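Local structure of putative acetyltransferase (Streptococcus mutans, 4E2A) at residues Phe59-Ala64 / Ile133-Gln138. The protein is a putative acetyltransferase of the GNAT family, which probably transfers an acetyl group from acetyl-CoA to an acceptor. Sequence-based numbering, arbitrary orientation.
Sequences FRETFA and ILKAYQ
Two donors grip OE1 of E61: the backbone N of K135 at 2.9 Å, by a nearly straight bond (169°), and a water that also donates to the carbonyl O of I133. The amide comes from the syn side of the carboxylate, 35° out of its plane. A carboxylate suits this place because one oxygen takes K135 N-H directly and the other, OE2, A136 N-H through a water. With CG anti to the carbonyl carbon (chi1 -69°) and the chain extended beyond it, E61 reaches from the last turns of helix 48-63 to the loop after strand 125-133. There Q138 opens the GNAT motif Q/R-x-x-G-x-G/A, which, as in relatives, probably binds the pyrophosphate of acetyl-CoA. K135 runs the other way alongside E61, its bent chain laying CE 3.7 Å from E61 CB. A long, flexible amine can thus reach back to the helix, where K135 NZ donates to E61 O at 2.9 Å, tilted from the carbonyl plane; K135 NZ stays 5.3 Å from E61 OE1. Across the carboxylate plane from K135 N, L134 CD2 lies 3.9 Å from E61 OE1, and the leucine's branched end suits packing on I54 and T58. Q138 NE2 donates to I133 O at 3.0 Å.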
ATOM      1  N   PHE B  59       0.510   7.123  17.818  1.00 19.02           N
ATOM      2  CA  PHE B  59      -0.250   7.099  16.576  1.00 26.88           C
ATOM      3  C   PHE B  59      -1.467   8.030  16.721  1.00 20.46           C
ATOM      4  O   PHE B  59      -1.790   8.818  15.829  1.00 23.68           O
ATOM      5  CB  PHE B  59      -0.680   5.671  16.197  1.00 20.94           C
ATOM      6  CG  PHE B  59      -1.120   5.541  14.744  1.00 28.89           C
ATOM      7  CD1 PHE B  59      -2.442   5.760  14.383  1.00 32.24           C
ATOM      8  CD2 PHE B  59      -0.208   5.201  13.749  1.00 30.75           C
ATOM      9  CE1 PHE B  59      -2.856   5.642  13.056  1.00 25.20           C
ATOM     10  CE2 PHE B  59      -0.610   5.081  12.415  1.00 28.27           C
ATOM     11  CZ  PHE B  59      -1.940   5.296  12.072  1.00 23.63           C
ATOM     12  N   ARG B  60      -2.099   7.943  17.880  1.00 22.77           N
ATOM     13  CA  ARG B  60      -3.238   8.782  18.251  1.00 26.54           C
ATOM     14  C   ARG B  60      -2.829  10.262  18.229  1.00 33.12           C
ATOM     15  O   ARG B  60      -3.488  11.095  17.603  1.00 23.75           O
ATOM     16  CB  ARG B  60      -3.697   8.372  19.655  1.00 25.08           C
ATOM     17  CG  ARG B  60      -5.066   8.860  20.073  1.00 43.31           C
ATOM     18  CD  ARG B  60      -5.410   8.368  21.495  1.00 35.15           C
ATOM     19  NE  ARG B  60      -5.394   6.912  21.599  1.00 42.85           N
ATOM     20  CZ  ARG B  60      -6.483   6.149  21.685  1.00 58.77           C
ATOM     21  NH1 ARG B  60      -7.688   6.704  21.692  1.00 78.86           N
ATOM     22  NH2 ARG B  60      -6.369   4.833  21.778  1.00 42.32           N
ATOM     23  N   GLU B  61      -1.728  10.586  18.901  1.00 25.35           N
ATOM     24  CA  GLU B  61      -1.197  11.956  18.879  1.00 28.33           C
ATOM     25  C   GLU B  61      -0.913  12.489  17.479  1.00 34.10           C
ATOM     26  O   GLU B  61      -1.134  13.672  17.204  1.00 28.22           O
ATOM     27  CB  GLU B  61       0.079  12.058  19.727  1.00 24.44           C
ATOM     28  CG  GLU B  61      -0.190  11.917  21.209  1.00 32.19           C
ATOM     29  CD  GLU B  61       1.075  11.830  22.056  1.00 30.83           C
ATOM     30  OE1 GLU B  61       2.193  11.709  21.486  1.00 31.81           O
ATOM     31  OE2 GLU B  61       0.932  11.882  23.301  1.00 28.09           O
ATOM     32  N   THR B  62      -0.408  11.628  16.602  1.00 22.52           N
ATOM     33  CA  THR B  62       0.011  12.052  15.268  1.00 22.10           C
ATOM     34  C   THR B  62      -1.189  12.187  14.325  1.00 27.55           C
ATOM     35  O   THR B  62      -1.213  13.056  13.464  1.00 23.96           O
ATOM     36  CB  THR B  62       1.039  11.044  14.657  1.00 20.35           C
ATOM     37  OG1 THR B  62       2.243  11.067  15.425  1.00 29.98           O
ATOM     38  CG2 THR B  62       1.355  11.367  13.194  1.00 31.41           C
ATOM     39  N   PHE B  63      -2.193  11.334  14.510  1.00 23.06           N
ATOM     40  CA  PHE B  63      -3.255  11.203  13.514  1.00 35.56           C
ATOM     41  C   PHE B  63      -4.677  11.579  13.965  1.00 32.98           C
ATOM     42  O   PHE B  63      -5.551  11.743  13.131  1.00 31.08           O
ATOM     43  CB  PHE B  63      -3.237   9.785  12.924  1.00 20.00           C
ATOM     44  CG  PHE B  63      -2.063   9.520  12.046  1.00 24.36           C
ATOM     45  CD1 PHE B  63      -2.005  10.052  10.764  1.00 26.61           C
ATOM     46  CD2 PHE B  63      -1.001   8.738  12.496  1.00 27.75           C
ATOM     47  CE1 PHE B  63      -0.902   9.811   9.942  1.00 32.45           C
ATOM     48  CE2 PHE B  63       0.091   8.486  11.688  1.00 28.11           C
ATOM     49  CZ  PHE B  63       0.155   9.028  10.413  1.00 31.68           C
ATOM     50  N   ALA B  64      -4.898  11.739  15.265  1.00 34.21           N
ATOM     51  CA  ALA B  64      -6.259  11.849  15.800  1.00 30.03           C
ATOM     52  C   ALA B  64      -7.014  13.124  15.420  1.00 42.67           C
ATOM     53  O   ALA B  64      -8.253  13.131  15.377  1.00 43.39           O
ATOM     54  CB  ALA B  64      -6.275  11.641  17.322  1.00 29.34           C
ATOM     55  N   ILE B 133       8.130   9.985  18.656  1.00 24.85           N
ATOM     56  CA  ILE B 133       8.425  10.521  19.984  1.00 22.97           C
ATOM     57  C   ILE B 133       7.106  10.984  20.587  1.00 21.87           C
ATOM     58  O   ILE B 133       6.350  11.720  19.934  1.00 20.86           O
ATOM     59  CB  ILE B 133       9.410  11.729  19.926  1.00 19.77           C
ATOM     60  CG1 ILE B 133      10.735  11.348  19.244  1.00 22.95           C
ATOM     61  CG2 ILE B 133       9.639  12.322  21.340  1.00 25.85           C
ATOM     62  CD1 ILE B 133      11.604  10.330  20.013  1.00 22.81           C
ATOM     63  N   LEU B 134       6.812  10.523  21.801  1.00 22.55           N
ATOM     64  CA  LEU B 134       5.681  11.057  22.584  1.00 24.97           C
ATOM     65  C   LEU B 134       5.667  12.598  22.657  1.00 31.09           C
ATOM     66  O   LEU B 134       6.693  13.241  22.947  1.00 24.52           O
ATOM     67  CB  LEU B 134       5.697  10.494  24.010  1.00 19.46           C
ATOM     68  CG  LEU B 134       5.099   9.111  24.286  1.00 24.89           C
ATOM     69  CD1 LEU B 134       5.388   8.718  25.717  1.00 22.70           C
ATOM     70  CD2 LEU B 134       3.586   9.063  24.006  1.00 24.95           C
ATOM     71  N   LYS B 135       4.500  13.190  22.412  1.00 26.85           N
ATOM     72  CA  LYS B 135       4.369  14.644  22.447  1.00 25.21           C
ATOM     73  C   LYS B 135       4.900  15.259  23.744  1.00 23.46           C
ATOM     74  O   LYS B 135       5.502  16.333  23.720  1.00 26.35           O
ATOM     75  CB  LYS B 135       2.911  15.064  22.245  1.00 31.33           C
ATOM     76  CG  LYS B 135       2.748  16.062  21.121  1.00 41.75           C
ATOM     77  CD  LYS B 135       1.844  15.528  20.019  1.00 50.40           C
ATOM     78  CE  LYS B 135       0.377  15.648  20.413  1.00 55.11           C
ATOM     79  NZ  LYS B 135      -0.536  15.629  19.230  1.00 64.40           N
ATOM     80  N   ALA B 136       4.679  14.591  24.873  1.00 26.37           N
ATOM     81  CA  ALA B 136       5.156  15.133  26.143  1.00 27.43           C
ATOM     82  C   ALA B 136       6.678  15.227  26.165  1.00 29.28           C
ATOM     83  O   ALA B 136       7.229  15.935  27.005  1.00 24.12           O
ATOM     84  CB  ALA B 136       4.630  14.315  27.356  1.00 23.47           C
ATOM     85  N   TYR B 137       7.352  14.519  25.251  1.00 27.33           N
ATOM     86  CA  TYR B 137       8.826  14.517  25.215  1.00 27.99           C
ATOM     87  C   TYR B 137       9.445  15.134  23.957  1.00 22.37           C
ATOM     88  O   TYR B 137      10.650  15.001  23.740  1.00 24.04           O
ATOM     89  CB  TYR B 137       9.389  13.096  25.379  1.00 23.48           C
ATOM     90  CG  TYR B 137       9.157  12.500  26.737  1.00 31.28           C
ATOM     91  CD1 TYR B 137      10.098  12.647  27.763  1.00 25.48           C
ATOM     92  CD2 TYR B 137       8.005  11.769  26.993  1.00 27.60           C
ATOM     93  CE1 TYR B 137       9.871  12.091  29.014  1.00 33.78           C
ATOM     94  CE2 TYR B 137       7.769  11.216  28.240  1.00 35.86           C
ATOM     95  CZ  TYR B 137       8.700  11.378  29.243  1.00 39.01           C
ATOM     96  OH  TYR B 137       8.443  10.820  30.469  1.00 40.84           O
ATOM     97  N   GLN B 138       8.637  15.793  23.133  1.00 21.51           N
ATOM     98  CA  GLN B 138       9.150  16.435  21.915  1.00 27.68           C
ATOM     99  C   GLN B 138       9.876  17.755  22.213  1.00 29.54           C
ATOM    100  O   GLN B 138       9.681  18.373  23.266  1.00 25.18           O
ATOM    101  CB  GLN B 138       8.020  16.650  20.890  1.00 29.18           C
ATOM    102  CG  GLN B 138       7.459  15.346  20.310  1.00 27.54           C
ATOM    103  CD  GLN B 138       6.323  15.554  19.288  1.00 34.66           C
ATOM    104  OE1 GLN B 138       5.981  16.679  18.937  1.00 42.62           O
ATOM    105  NE2 GLN B 138       5.744  14.452  18.809  1.00 29.22           N
TER
HETATM  106  O   HOH W   1       3.577  11.689  19.264  1.00 23.22           O
HETATM  107  O   HOH W   2       2.683  12.571  25.199  1.00 25.54           O
HETATM  108  O   HOH W   3       3.353  13.625  17.332  1.00 35.21           O